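Local coordinates for protein methoxy mycolic acid synthase 2 (Mycobacterium tuberculosis, PDB 1TPY) that converts a double bond at the distal position of an alpha mycolic acid into a cis cyclopropane ring, using a methylene group taken from S-adenosyl-L-methionine, at residues Asp42-Leu45 / Glu46-Gln49; Met79-Ala82 / Ile83-Asp87; Phe142-Asp145 / Arg146-Asp149; Thr173-Gln176 / Met177-Gly181; Gln244-Lys247 / Ser248-Ile251. All blocks are in the same frame, centred on the assembly; numbering follows the deposited sequence.

Contact 1: Asp42-Leu45 / Glu46-Gln49; sequences DMTL and EEAQ
Thr44 and Glu47 meet across the first turn of helix 45-57, their side chains slanting over one another so that each reaches the backbone N-H of its partner. Thr44 OG1 accepts from Glu47 N at 3.2 Å. In return, Glu47 OE1 accepts from Thr44 N at 3.1 Å along an almost straight N-H...O line (171°), on the anti side of the carboxylate and somewhat out of its plane. The threonine hydroxyl sits between its own backbone N and carbonyl carbon (chi1 66°), which aims it at the start of the helix. The glutamate chain is extended beyond CG and passes the hydroxyl, with CG 3.1 Å from Thr44 OG1. This reciprocal exchange is a capping box with Thr44 as N-cap. A short hydroxyl side chain suits that position because it replaces a missing carbonyl, and glutamate suits the third helical position because its chain is long enough to reach back while its charge would be eased by the helix N terminus. A water donates both to Glu47 OE1, at 2.8 Å, and to Asp42 O, tying the preceding loop to the box. Met43 slants across the base of Glu47, its CG 3.4 Å from Glu47 CB. Its extended chain brings the sulfur beside Ala48, SD lying 4.1 Å from Ala48 CB. Leu45 and Gln49 lie alongside each other. Leu45 packs on Leu238 and Trp239 of helix 229-245, whereas the Gln49 amide is bound to Lys52 NZ and to the carbonyl of Ser34, an S-adenosylmethionine-binding residue.

Contact 2: Met79-Ala82 / Ile83-Asp87; sequences MRRA and IAQYD
Met79 O and Ile83 N, 3.0 Å apart, begin a run of i to i+4 hydrogen bonds through the last turns of helix 77-86. The bond from Ala84 N to Arg80 O is weak, and that from Gln85 N to Arg81 O is firm. At the end Tyr86 N reaches Ala82 O at 2.9 Å, and Asp87 leaves the helix with positive phi (52°).

Of the side chains, Arg81 and Gln85 keep company along one flank of the helix. The Gln85 amide stacks over one face of the guanidinium, the planes 26° apart, with CD 3.7 Å from Arg81 NH2 and displaced toward the rim. Two flat polar groups can lie face to face in this way while Arg81 NH2 keeps its salt bridge to Asp54 of helix 45-57. Tyr86 presents its ring edge to Ala82 O, CD1 standing 3.9 Å away. Alanine at 82 is small enough to let the helix settle on Leu68 of strand 67-71 and Leu57 of helix 45-57. Ile83 turns CG1 back over Met79 O at 3.3 Å. This is the helix of a beta-alpha-beta unit between strands 67-71 and 89-94, in the Rossmann-like fold of S-adenosylmethionine-dependent methyltransferases.

Contact 3: Phe142-Asp145 / Arg146-Asp149; sequences FGHD and RHAD. With SAH (S-adenosyl-L-homocysteine), chain C.
His147 lays the face of its imidazole against His144, whose CA stands 3.6 Å from the ring centroid and only 12° off the ring normal, a CH-pi contact. The two imidazoles are neighbours turned obliquely to each other, with planes 65° apart and His144 ND1 3.2 Å from His147 NE2. His147 reaches this place because its CG lies beside its own backbone N (chi1 -72°), which folds the ring back over the turn. Two backbone bonds close that turn: Arg146 N to Gly143 O at 2.9 Å and His147 N to His144 O at 3.2 Å. Gly143 has a positive phi at which a CB would be jammed against the preceding carbonyl, so glycine fits here. Waters extend the start of the helix, one bridging His144 O to Ala148 N and another Asp145 O to Asp149 N. Arg146 stretches out from CG to NE, its CD 3.7 Å from Phe142 O, and delivers its guanidinium to a salt bridge with Glu124, an S-adenosylmethionine-binding residue, and to Thr6 O. The end of the Phe142 side chain leads away from the turn and sets its ring edge against the adenine of S-adenosylhomocysteine, CE2 lying 3.6 Å from SAH C5. Its flat, apolar ring suits the pocket, and it is met in turn by the rings of Trp123, Phe139 and Phe150. The turn thus joins helix 139-142, which follows strand 132-136, to helix 147-157, which leads toward strand 163-171, while Met210 of helix 208-218 packs against both histidines.

Contact 4: Thr173-Gln176 / Met177-Gly181; sequences TRQQ and MVDHG
Met177 folds back along helix 174-179 toward the residues that begin it. Its CB rests 3.5 Å from Arg174 O. CG, set beside its own backbone N (chi1 -77°), lies 3.6 Å from Thr173 O. Beyond the sulfur the chain bends at chi3, bringing the methyl CE to 3.8 Å from Thr173 O and 4.1 Å from Arg174 CA. A flexible, unbranched thioether suits this path, since it can follow the curve of the helix while also touching Leu172 in the loop just before it. The same first turn is closed by a capping box: Thr173 OG1 accepts from Gln176 N at 3.1 Å, and Gln176 OE1 accepts from Thr173 N at 2.9 Å. Threonine serves as N-cap through its short hydroxyl, and the glutamine chain, extended beyond CG, is long enough to return to the N-H that precedes the helix. At the other end Gly181 takes a positive phi (64°) in a Schellman motif, a backbone shape that glycine adopts with little cost. Val178 places its CG2 methyl 3.3 Å from Arg174 O. One turn on from Gln175, Asp179 N donates a hydrogen bond to Gln175 O. His180 N donates likewise to Gln176 O at 2.8 Å, and the imidazole hangs obliquely beside that same carbonyl.

Contact 5: Gln244-Lys247 / Ser248-Ile251; sequences QEHK and SEAI
The Glu249 carboxylate and the His246 imidazole are the flat groups here, and they neither stack nor bond to each other. Ser248 OG comes to Glu249 OE2 at 3.0 Å from well above the carboxylate plane, 57° out of it, and donates a hydrogen bond. The imidazole meets Glu249 CG obliquely, while ND1 is hydrogen-bonded to Ala242 O in the preceding helix. Glu249 bends at chi2 (71°), which curls the carboxylate back over the His246 backbone. There OE2 lies 3.7 Å from His246 CB and only 3.0 Å from His246 O, which is an acceptor like itself. That carbonyl is turned to the helix instead: Ala250 N donates to His246 O at 2.7 Å, and Ile251 N follows with Lys247 O at 2.9 Å. His246 thus stands where helix 229-245 ends and helix 247-253 begins. Alanine suits position 250, where a small side chain can tuck against Tyr259 of helix 256-275 and Leu25. Lys247 and Ile251 extend together from successive turns, so that the terminal methyl CD1 of the isoleucine comes within 3.5 Å of Lys247 NZ. Lys247 CG also lies 4.2 Å from Ile251 CD1, and the lysine amine has weak, long ion pairs with Glu256 and Glu260. The closeness of two acceptor oxygens should disfavour the Glu249 anion slightly, but the serine hydrogen bond and the nearby helix N terminus probably offset this and keep the carboxylate charged.

Overall arrangement
Along the chain the five contacts come in series, none touching another. Contacts 1 and 2 are nearest in space, with centres about 18 Å apart. Helix 45-57, begun in contact 1, also packs on helix 77-86 of contact 2, which in turn packs on strand 67-71 of the sheet. Contacts 1 and 3 lie on opposite sides of the chain's centre, about 32 Å apart between centres. Contact 4, on a short helix after strand 163-171, and contact 5, at the far end of helix 229-245, are about 37 Å apart between centres. Contacts 1 to 3 thus lie near the cofactor region, contact 3 touching it directly, while contacts 4 and 5 are surface helix ends away from the known binding sites.

Contact 1: Asp42-Leu45 / Glu46-Gln49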
# COMPACT_ATOMS: atom_id res chain seq x y z
N ASP A 42 20.47 10.15 5.30
CA ASP A 42 20.89 10.22 3.90
C ASP A 42 20.55 8.99 3.06
O ASP A 42 21.12 8.78 1.99
CB ASP A 42 22.40 10.47 3.83
CG ASP A 42 23.20 9.38 4.52
OD1 ASP A 42 24.45 9.42 4.45
OD2 ASP A 42 22.58 8.48 5.12
N MET A 43 19.62 8.18 3.54
CA MET A 43 19.20 6.96 2.84
C MET A 43 18.52 7.37 1.53
O MET A 43 17.81 8.37 1.49
CB MET A 43 18.23 6.20 3.73
CG MET A 43 18.23 4.69 3.58
SD MET A 43 17.06 3.95 4.75
CE MET A 43 18.18 2.95 5.75
N THR A 44 18.74 6.62 0.45
CA THR A 44 18.09 6.94 -0.82
C THR A 44 16.67 6.39 -0.75
O THR A 44 16.35 5.61 0.14
CB THR A 44 18.78 6.28 -2.04
OG1 THR A 44 18.62 4.86 -1.95
CG2 THR A 44 20.28 6.63 -2.08
N LEU A 45 15.83 6.79 -1.70
CA LEU A 45 14.45 6.32 -1.71
C LEU A 45 14.38 4.79 -1.79
O LEU A 45 13.58 4.17 -1.10
CB LEU A 45 13.66 6.93 -2.88
CG LEU A 45 12.18 6.55 -2.92
CD1 LEU A 45 11.48 6.97 -1.63
CD2 LEU A 45 11.51 7.19 -4.13
N GLU A 46 15.22 4.19 -2.63
CA GLU A 46 15.19 2.74 -2.76
C GLU A 46 15.61 2.05 -1.46
O GLU A 46 15.01 1.05 -1.06
CB GLU A 46 16.10 2.27 -3.91
CG GLU A 46 16.06 0.75 -4.10
CD GLU A 46 16.79 0.28 -5.34
OE1 GLU A 46 16.77 -0.95 -5.61
OE2 GLU A 46 17.39 1.12 -6.06
N GLU A 47 16.63 2.59 -0.80
CA GLU A 47 17.07 1.99 0.45
C GLU A 47 15.99 2.14 1.51
O GLU A 47 15.82 1.26 2.34
CB GLU A 47 18.37 2.64 0.92
CG GLU A 47 19.49 2.54 -0.09
CD GLU A 47 20.78 3.14 0.40
OE1 GLU A 47 20.73 4.27 0.94
OE2 GLU A 47 21.84 2.49 0.25
N ALA A 48 15.27 3.25 1.47
CA ALA A 48 14.20 3.49 2.44
C ALA A 48 12.99 2.60 2.16
O ALA A 48 12.28 2.21 3.07
CB ALA A 48 13.79 4.97 2.43
N GLN A 49 12.75 2.30 0.89
CA GLN A 49 11.63 1.44 0.53
C GLN A 49 11.93 0.02 1.00
O GLN A 49 11.06 -0.66 1.53
CB GLN A 49 11.37 1.48 -0.97
CG GLN A 49 10.77 2.80 -1.45
CD GLN A 49 9.37 3.06 -0.90
OE1 GLN A 49 8.95 2.44 0.08
NE2 GLN A 49 8.65 3.98 -1.52
O HOH W 1 22.32 6.45 1.53
O HOH W 2 16.81 5.49 -4.75

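Contact 2: Met79-Ala82 / Ile83-Asp87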
# COMPACT_ATOMS: atom_id res chain seq x y z
N MET A 79 7.15 -9.19 -2.09
CA MET A 79 7.22 -10.64 -2.16
C MET A 79 8.60 -11.13 -2.53
O MET A 79 9.14 -12.03 -1.90
CB MET A 79 6.19 -11.19 -3.16
CG MET A 79 4.76 -11.06 -2.69
SD MET A 79 3.60 -11.84 -3.81
CE MET A 79 3.78 -10.75 -5.27
N ARG A 80 9.19 -10.54 -3.57
CA ARG A 80 10.52 -10.94 -3.98
C ARG A 80 11.51 -10.79 -2.83
O ARG A 80 12.40 -11.62 -2.66
CB ARG A 80 10.98 -10.12 -5.19
CG ARG A 80 10.18 -10.39 -6.46
CD ARG A 80 10.91 -9.85 -7.69
NE ARG A 80 11.11 -8.40 -7.64
CZ ARG A 80 10.19 -7.50 -7.98
NH1 ARG A 80 8.99 -7.88 -8.41
NH2 ARG A 80 10.46 -6.20 -7.88
N ARG A 81 11.36 -9.73 -2.05
CA ARG A 81 12.25 -9.49 -0.91
C ARG A 81 11.99 -10.51 0.20
O ARG A 81 12.90 -10.94 0.90
CB ARG A 81 12.03 -8.08 -0.35
CG ARG A 81 12.84 -7.76 0.91
CD ARG A 81 14.34 -7.66 0.63
NE ARG A 81 15.07 -7.14 1.79
CZ ARG A 81 16.40 -7.03 1.86
NH1 ARG A 81 17.16 -7.39 0.84
NH2 ARG A 81 16.96 -6.54 2.97
N ALA A 82 10.73 -10.90 0.35
CA ALA A 82 10.36 -11.87 1.38
C ALA A 82 11.01 -13.23 1.08
O ALA A 82 11.42 -13.95 1.99
CB ALA A 82 8.85 -12.01 1.44
N ILE A 83 11.10 -13.57 -0.20
CA ILE A 83 11.70 -14.82 -0.62
C ILE A 83 13.18 -14.88 -0.28
O ILE A 83 13.66 -15.84 0.32
CB ILE A 83 11.59 -15.01 -2.14
CG1 ILE A 83 10.12 -15.13 -2.54
CG2 ILE A 83 12.39 -16.24 -2.58
CD1 ILE A 83 9.90 -15.29 -4.02
N ALA A 84 13.90 -13.83 -0.67
CA ALA A 84 15.34 -13.73 -0.44
C ALA A 84 15.72 -13.57 1.03
O ALA A 84 16.63 -14.25 1.52
CB ALA A 84 15.90 -12.56 -1.24
N GLN A 85 15.03 -12.69 1.73
CA GLN A 85 15.34 -12.44 3.12
C GLN A 85 14.74 -13.42 4.15
O GLN A 85 15.32 -13.63 5.21
CB GLN A 85 14.93 -11.01 3.48
CG GLN A 85 15.69 -10.44 4.65
CD GLN A 85 17.08 -9.95 4.28
OE1 GLN A 85 17.68 -10.41 3.30
NE2 GLN A 85 17.60 -9.03 5.07
N TYR A 86 13.58 -14.01 3.85
CA TYR A 86 12.97 -14.93 4.80
C TYR A 86 12.75 -16.34 4.26
O TYR A 86 12.29 -17.23 4.98
CB TYR A 86 11.65 -14.35 5.33
CG TYR A 86 11.84 -13.01 6.00
CD1 TYR A 86 11.83 -11.84 5.25
CD2 TYR A 86 12.10 -12.92 7.37
CE1 TYR A 86 12.07 -10.60 5.85
CE2 TYR A 86 12.35 -11.69 7.97
CZ TYR A 86 12.33 -10.53 7.21
OH TYR A 86 12.55 -9.31 7.79
N ASP A 87 13.08 -16.53 2.99
CA ASP A 87 12.95 -17.83 2.35
C ASP A 87 11.56 -18.46 2.53
O ASP A 87 11.43 -19.62 2.91
CB ASP A 87 14.03 -18.77 2.91
CG ASP A 87 14.14 -20.06 2.12
OD1 ASP A 87 14.08 -19.99 0.87
OD2 ASP A 87 14.31 -21.13 2.74

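Contact 3: Phe142-Asp145 / Arg146-Asp149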
# COMPACT_ATOMS: atom_id res chain seq x y z
N PHE A 142 -9.98 -0.82 -0.19
CA PHE A 142 -11.02 -1.77 0.18
C PHE A 142 -12.43 -1.22 0.33
O PHE A 142 -13.39 -1.86 -0.07
CB PHE A 142 -10.63 -2.49 1.48
CG PHE A 142 -9.41 -3.37 1.35
CD1 PHE A 142 -8.89 -4.02 2.47
CD2 PHE A 142 -8.75 -3.52 0.13
CE1 PHE A 142 -7.74 -4.80 2.38
CE2 PHE A 142 -7.60 -4.30 0.03
CZ PHE A 142 -7.09 -4.94 1.16
N GLY A 143 -12.54 -0.02 0.89
CA GLY A 143 -13.85 0.57 1.10
C GLY A 143 -14.29 0.26 2.52
O GLY A 143 -14.17 -0.88 2.96
N HIS A 144 -14.78 1.26 3.24
CA HIS A 144 -15.21 1.04 4.62
C HIS A 144 -16.23 -0.08 4.74
O HIS A 144 -16.21 -0.85 5.70
CB HIS A 144 -15.81 2.33 5.21
CG HIS A 144 -14.82 3.45 5.35
ND1 HIS A 144 -13.47 3.29 5.10
CD2 HIS A 144 -14.99 4.73 5.74
CE1 HIS A 144 -12.85 4.44 5.33
NE2 HIS A 144 -13.75 5.33 5.71
N ASP A 145 -17.13 -0.17 3.76
CA ASP A 145 -18.17 -1.19 3.76
C ASP A 145 -17.65 -2.62 3.68
O ASP A 145 -18.41 -3.57 3.85
CB ASP A 145 -19.16 -0.92 2.62
CG ASP A 145 -18.53 -1.10 1.25
OD1 ASP A 145 -17.33 -0.80 1.09
OD2 ASP A 145 -19.26 -1.54 0.33
N ARG A 146 -16.35 -2.79 3.43
CA ARG A 146 -15.78 -4.13 3.34
C ARG A 146 -14.70 -4.43 4.37
O ARG A 146 -14.14 -5.52 4.38
CB ARG A 146 -15.21 -4.36 1.94
CG ARG A 146 -16.27 -4.41 0.86
CD ARG A 146 -15.69 -4.73 -0.50
NE ARG A 146 -16.74 -4.81 -1.51
CZ ARG A 146 -16.54 -5.16 -2.77
NH1 ARG A 146 -15.32 -5.47 -3.19
NH2 ARG A 146 -17.56 -5.20 -3.61
N HIS A 147 -14.41 -3.47 5.25
CA HIS A 147 -13.39 -3.68 6.27
C HIS A 147 -13.66 -4.94 7.09
O HIS A 147 -12.79 -5.80 7.23
CB HIS A 147 -13.32 -2.48 7.22
CG HIS A 147 -12.71 -1.25 6.61
ND1 HIS A 147 -12.36 -1.17 5.28
CD2 HIS A 147 -12.41 -0.05 7.15
CE1 HIS A 147 -11.87 0.03 5.03
NE2 HIS A 147 -11.89 0.73 6.15
N ALA A 148 -14.88 -5.03 7.63
CA ALA A 148 -15.28 -6.19 8.43
C ALA A 148 -15.04 -7.50 7.70
O ALA A 148 -14.42 -8.42 8.25
CB ALA A 148 -16.76 -6.07 8.81
N ASP A 149 -15.52 -7.59 6.47
CA ASP A 149 -15.32 -8.81 5.68
C ASP A 149 -13.84 -9.05 5.42
O ASP A 149 -13.39 -10.20 5.43
CB ASP A 149 -16.08 -8.73 4.36
CG ASP A 149 -17.56 -9.03 4.52
OD1 ASP A 149 -18.00 -9.22 5.67
OD2 ASP A 149 -18.27 -9.10 3.49
N SAH C . 1.71 -3.20 -1.74
CA SAH C . 2.39 -2.56 -2.86
CB SAH C . 1.39 -1.83 -3.80
CG SAH C . 0.47 -0.77 -3.19
SD SAH C . -0.63 -0.00 -4.41
C SAH C . 3.44 -1.56 -2.37
O SAH C . 3.47 -1.30 -1.15
OXT SAH C . 4.21 -1.04 -3.20
C5' SAH C . -2.25 -0.68 -3.94
C4' SAH C . -2.33 -2.17 -4.27
O4' SAH C . -3.43 -2.84 -3.62
C3' SAH C . -2.50 -2.45 -5.77
O3' SAH C . -1.64 -3.55 -6.13
C2' SAH C . -3.95 -2.80 -5.90
O2' SAH C . -4.20 -3.58 -7.08
C1' SAH C . -4.19 -3.53 -4.62
N9 SAH C . -5.65 -3.66 -4.22
C8 SAH C . -6.62 -2.73 -4.05
N7 SAH C . -7.79 -3.17 -3.68
C5 SAH C . -7.57 -4.55 -3.60
C6 SAH C . -8.40 -5.65 -3.26
N6 SAH C . -9.68 -5.51 -2.92
N1 SAH C . -7.84 -6.91 -3.27
C2 SAH C . -6.54 -7.06 -3.61
N3 SAH C . -5.66 -6.10 -3.95
C4 SAH C . -6.26 -4.85 -3.92
O HOH W 3 -17.09 -3.00 6.97
O HOH W 4 -17.63 -5.93 5.50
O HOH W 5 -19.18 -6.04 2.70

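Contact 4: Thr173-Gln176 / Met177-Gly181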
# COMPACT_ATOMS: atom_id res chain seq x y z
N THR A 173 -9.53 11.70 12.70
CA THR A 173 -10.96 11.93 12.85
C THR A 173 -11.08 13.45 12.88
O THR A 173 -10.07 14.15 12.97
CB THR A 173 -11.49 11.36 14.17
OG1 THR A 173 -10.78 11.95 15.27
CG2 THR A 173 -11.29 9.84 14.21
N ARG A 174 -12.30 13.96 12.81
CA ARG A 174 -12.49 15.41 12.85
C ARG A 174 -12.01 15.94 14.20
O ARG A 174 -11.45 17.02 14.29
CB ARG A 174 -13.97 15.75 12.65
CG ARG A 174 -14.54 15.29 11.31
CD ARG A 174 -16.07 15.42 11.27
NE ARG A 174 -16.52 16.81 11.29
CZ ARG A 174 -16.28 17.68 10.32
NH1 ARG A 174 -16.73 18.93 10.42
NH2 ARG A 174 -15.61 17.31 9.24
N GLN A 175 -12.23 15.16 15.26
CA GLN A 175 -11.82 15.58 16.59
C GLN A 175 -10.31 15.62 16.72
O GLN A 175 -9.76 16.53 17.34
CB GLN A 175 -12.42 14.65 17.66
CG GLN A 175 -12.12 15.07 19.11
CD GLN A 175 -12.57 16.49 19.43
OE1 GLN A 175 -11.79 17.32 19.90
NE2 GLN A 175 -13.84 16.79 19.17
N GLN A 176 -9.62 14.64 16.13
CA GLN A 176 -8.17 14.62 16.21
C GLN A 176 -7.61 15.85 15.50
O GLN A 176 -6.66 16.46 15.98
CB GLN A 176 -7.61 13.33 15.59
CG GLN A 176 -8.03 12.07 16.36
CD GLN A 176 -7.52 10.78 15.72
OE1 GLN A 176 -7.55 10.62 14.50
NE2 GLN A 176 -7.06 9.85 16.54
N MET A 177 -8.21 16.22 14.38
CA MET A 177 -7.77 17.40 13.65
C MET A 177 -7.93 18.62 14.56
O MET A 177 -7.04 19.47 14.64
CB MET A 177 -8.59 17.60 12.37
CG MET A 177 -8.20 16.67 11.24
SD MET A 177 -9.05 17.08 9.71
CE MET A 177 -10.12 15.66 9.51
N VAL A 178 -9.07 18.71 15.24
CA VAL A 178 -9.32 19.83 16.13
C VAL A 178 -8.26 19.82 17.23
O VAL A 178 -7.68 20.85 17.56
CB VAL A 178 -10.74 19.76 16.75
CG1 VAL A 178 -10.89 20.82 17.82
CG2 VAL A 178 -11.79 19.95 15.67
N ASP A 179 -8.01 18.64 17.80
CA ASP A 179 -7.01 18.49 18.85
C ASP A 179 -5.66 19.01 18.35
O ASP A 179 -4.95 19.70 19.08
CB ASP A 179 -6.86 17.01 19.25
CG ASP A 179 -8.11 16.43 19.90
OD1 ASP A 179 -8.22 15.18 19.98
OD2 ASP A 179 -8.98 17.22 20.34
N HIS A 180 -5.32 18.69 17.11
CA HIS A 180 -4.05 19.11 16.53
C HIS A 180 -4.06 20.52 15.93
O HIS A 180 -3.08 20.95 15.35
CB HIS A 180 -3.60 18.11 15.46
CG HIS A 180 -3.11 16.81 16.01
ND1 HIS A 180 -1.92 16.68 16.70
CD2 HIS A 180 -3.65 15.57 15.97
CE1 HIS A 180 -1.75 15.42 17.05
NE2 HIS A 180 -2.78 14.72 16.62
N GLY A 181 -5.18 21.24 16.08
CA GLY A 181 -5.27 22.58 15.54
C GLY A 181 -5.18 22.68 14.02
O GLY A 181 -4.66 23.66 13.49

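Contact 5: Gln244-Lys247 / Ser248-Ile251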
# COMPACT_ATOMS: atom_id res chain seq x y z
N GLN A 244 8.88 15.33 -11.76
CA GLN A 244 9.18 16.66 -12.29
C GLN A 244 10.46 16.60 -13.11
O GLN A 244 10.56 17.21 -14.18
CB GLN A 244 9.33 17.66 -11.15
CG GLN A 244 9.42 19.10 -11.62
CD GLN A 244 9.30 20.07 -10.47
OE1 GLN A 244 10.25 20.25 -9.70
NE2 GLN A 244 8.14 20.68 -10.34
N GLU A 245 11.45 15.87 -12.62
CA GLU A 245 12.70 15.74 -13.36
C GLU A 245 12.46 15.04 -14.70
O GLU A 245 13.25 15.19 -15.63
CB GLU A 245 13.73 14.98 -12.53
CG GLU A 245 14.32 15.78 -11.38
CD GLU A 245 14.89 17.12 -11.84
OE1 GLU A 245 14.12 18.10 -11.95
OE2 GLU A 245 16.11 17.18 -12.09
N HIS A 246 11.36 14.30 -14.79
CA HIS A 246 11.00 13.58 -16.01
C HIS A 246 9.79 14.19 -16.71
O HIS A 246 9.06 13.49 -17.43
CB HIS A 246 10.69 12.11 -15.70
CG HIS A 246 11.88 11.33 -15.24
ND1 HIS A 246 12.46 11.50 -14.00
CD2 HIS A 246 12.64 10.41 -15.89
CE1 HIS A 246 13.52 10.72 -13.90
NE2 HIS A 246 13.66 10.05 -15.03
N LYS A 247 9.59 15.49 -16.52
CA LYS A 247 8.45 16.18 -17.12
C LYS A 247 8.26 15.87 -18.60
O LYS A 247 7.18 15.46 -19.01
CB LYS A 247 8.57 17.69 -16.92
CG LYS A 247 7.44 18.49 -17.59
CD LYS A 247 7.35 19.90 -17.02
CE LYS A 247 6.50 20.81 -17.89
NZ LYS A 247 5.17 20.22 -18.19
N SER A 248 9.31 16.06 -19.40
CA SER A 248 9.20 15.81 -20.83
C SER A 248 8.88 14.34 -21.13
O SER A 248 8.05 14.05 -21.98
CB SER A 248 10.49 16.24 -21.56
OG SER A 248 11.64 15.70 -20.94
N GLU A 249 9.54 13.42 -20.43
CA GLU A 249 9.29 11.99 -20.63
C GLU A 249 7.83 11.68 -20.28
O GLU A 249 7.15 10.93 -20.99
CB GLU A 249 10.21 11.13 -19.74
CG GLU A 249 11.70 11.22 -20.07
CD GLU A 249 12.31 12.56 -19.69
OE1 GLU A 249 13.50 12.78 -19.99
OE2 GLU A 249 11.60 13.40 -19.09
N ALA A 250 7.35 12.27 -19.19
CA ALA A 250 5.98 12.08 -18.74
C ALA A 250 4.99 12.53 -19.81
O ALA A 250 4.04 11.82 -20.13
CB ALA A 250 5.73 12.85 -17.45
N ILE A 251 5.23 13.71 -20.36
CA ILE A 251 4.38 14.26 -21.40
C ILE A 251 4.38 13.38 -22.65
O ILE A 251 3.34 13.20 -23.30
CB ILE A 251 4.83 15.69 -21.79
CG1 ILE A 251 4.56 16.64 -20.62
CG2 ILE A 251 4.12 16.15 -23.06
CD1 ILE A 251 4.89 18.09 -20.90